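Local structure of MHC class I protein (Ginglymostoma cirratum, 6LUP) at residues I121-K125 against D126-W130. The protein probably presents peptides at the cell surface to T cells, as a shark member of the MHC class I family. Residues are numbered along the deposited sequence; the frame is centred on the assembly and turned at random.
Sequences ISLDK and DKMVW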
loop_
_atom_site.group_PDB
_atom_site.type_symbol
_atom_site.label_atom_id
_atom_site.label_comp_id
_atom_site.label_asym_id
_atom_site.label_seq_id
_atom_site.Cartn_x
_atom_site.Cartn_y
_atom_site.Cartn_z
ATOM N N ILE A 121 -4.512 0.826 20.358
ATOM C CA ILE A 121 -3.717 1.710 21.201
ATOM C C ILE A 121 -2.724 2.487 20.333
ATOM O O ILE A 121 -2.278 1.994 19.295
ATOM C CB ILE A 121 -3.013 0.915 22.334
ATOM C CG1 ILE A 121 -2.633 1.831 23.503
ATOM C CG2 ILE A 121 -1.824 0.114 21.809
ATOM C CD1 ILE A 121 -2.225 1.091 24.761
ATOM N N SER A 122 -2.401 3.709 20.745
ATOM C CA SER A 122 -1.413 4.524 20.037
ATOM C C SER A 122 -0.762 5.532 20.979
ATOM O O SER A 122 -1.304 5.829 22.044
ATOM C CB SER A 122 -2.040 5.229 18.827
ATOM O OG SER A 122 -3.145 6.032 19.203
ATOM N N LEU A 123 0.400 6.054 20.590
ATOM C CA LEU A 123 1.136 6.975 21.448
ATOM C C LEU A 123 0.943 8.443 21.086
ATOM O O LEU A 123 1.156 8.843 19.942
ATOM C CB LEU A 123 2.634 6.637 21.454
ATOM C CG LEU A 123 3.605 7.656 22.072
ATOM C CD1 LEU A 123 3.505 7.685 23.592
ATOM C CD2 LEU A 123 5.038 7.380 21.641
ATOM N N ASP A 124 0.547 9.238 22.077
ATOM C CA ASP A 124 0.644 10.685 21.979
ATOM C C ASP A 124 2.078 11.061 22.339
ATOM O O ASP A 124 2.475 10.980 23.500
ATOM C CB ASP A 124 -0.353 11.368 22.922
ATOM C CG ASP A 124 -0.371 12.887 22.771
ATOM O OD1 ASP A 124 0.686 13.494 22.480
ATOM O OD2 ASP A 124 -1.455 13.480 22.958
ATOM N N LYS A 125 2.848 11.462 21.332
ATOM C CA LYS A 125 4.268 11.755 21.499
ATOM C C LYS A 125 4.499 13.032 22.309
ATOM O O LYS A 125 5.474 13.130 23.055
ATOM C CB LYS A 125 4.950 11.850 20.127
ATOM C CG LYS A 125 6.464 11.676 20.145
ATOM C CD LYS A 125 7.076 11.817 18.754
ATOM C CE LYS A 125 7.095 13.266 18.277
ATOM N NZ LYS A 125 7.872 13.450 17.017
ATOM N N ASP A 126 3.598 14.003 22.165
ATOM C CA ASP A 126 3.728 15.295 22.849
ATOM C C ASP A 126 3.458 15.193 24.346
ATOM O O ASP A 126 4.237 15.697 25.154
ATOM C CB ASP A 126 2.827 16.354 22.201
ATOM C CG ASP A 126 3.146 16.576 20.726
ATOM O OD1 ASP A 126 4.193 16.072 20.247
ATOM O OD2 ASP A 126 2.346 17.254 20.042
ATOM N N LYS A 127 2.361 14.529 24.705
ATOM C CA LYS A 127 2.019 14.277 26.104
ATOM C C LYS A 127 2.813 13.108 26.684
ATOM O O LYS A 127 2.898 12.959 27.902
ATOM C CB LYS A 127 0.520 13.988 26.244
ATOM C CG LYS A 127 -0.398 15.150 25.902
ATOM C CD LYS A 127 -0.424 16.200 27.003
ATOM C CE LYS A 127 -1.432 17.296 26.696
ATOM N NZ LYS A 127 -1.361 18.416 27.678
ATOM N N MET A 128 3.389 12.293 25.800
ATOM C CA MET A 128 4.067 11.038 26.163
ATOM C C MET A 128 3.171 10.096 26.966
ATOM O O MET A 128 3.573 9.546 27.995
ATOM C CB MET A 128 5.416 11.286 26.851
ATOM C CG MET A 128 6.549 11.606 25.886
ATOM S SD MET A 128 6.676 10.459 24.492
ATOM C CE MET A 128 7.010 8.911 25.329
ATOM N N VAL A 129 1.954 9.917 26.464
ATOM C CA VAL A 129 0.962 9.039 27.073
ATOM C C VAL A 129 0.315 8.189 25.975
ATOM O O VAL A 129 0.205 8.624 24.824
ATOM C CB VAL A 129 -0.083 9.857 27.890
ATOM C CG1 VAL A 129 -1.062 10.594 26.980
ATOM C CG2 VAL A 129 -0.826 8.977 28.881
ATOM N N TRP A 130 -0.083 6.970 26.325
ATOM C CA TRP A 130 -0.759 6.083 25.381
ATOM C C TRP A 130 -2.266 6.295 25.419
ATOM O O TRP A 130 -2.852 6.447 26.490
ATOM C CB TRP A 130 -0.424 4.622 25.678
ATOM C CG TRP A 130 1.023 4.299 25.475
ATOM C CD1 TRP A 130 2.017 4.383 26.405
ATOM C CD2 TRP A 130 1.644 3.843 24.262
ATOM N NE1 TRP A 130 3.218 4.005 25.852
ATOM C CE2 TRP A 130 3.019 3.671 24.539
ATOM C CE3 TRP A 130 1.172 3.560 22.973
ATOM C CZ2 TRP A 130 3.929 3.229 23.570
ATOM C CZ3 TRP A 130 2.080 3.120 22.010
ATOM C CH2 TRP A 130 3.441 2.960 22.316
#
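Leu123 lays its CB over one face of the Trp130 indole, 3.7 Å from the centroid of the six-membered ring and 16° off its normal, a CH-pi contact between partners of a non-hydrogen-bonded pair. Ile121 crosses the tryptophan side chain at about a right angle, its CD1 lying 4.1 Å from Trp130 CB. This end is packed closely: Trp144 meets the indole edge-to-face, and Trp130 NE1 is hydrogen-bonded to Asn151 OD1. Beyond Leu123, whose CD1 also touches Met128 CE, Asp124 and Val129 exchange two backbone hydrogen bonds, Asp124 N to Val129 O at 2.8 Å and Val129 N to Asp124 O at 3.2 Å. The turn side is looser and polar. With CG anti to the backbone N (chi1 -175°), the Asp124 carboxylate lies beside the turn, where OD1 takes a nearly straight bond from Lys127 N (3.0 Å, 175°), arriving from above the carboxylate plane, and a weak one from Asp126 N. The side chains of Asp126 and Lys127 are exposed to solvent. Met128, with positive phi, and Val129 both face Asp124, a G1 bulge where the turn of this beta hairpin meets its second strand, at the margin of the MHC class I alpha 1/alpha 2 platform.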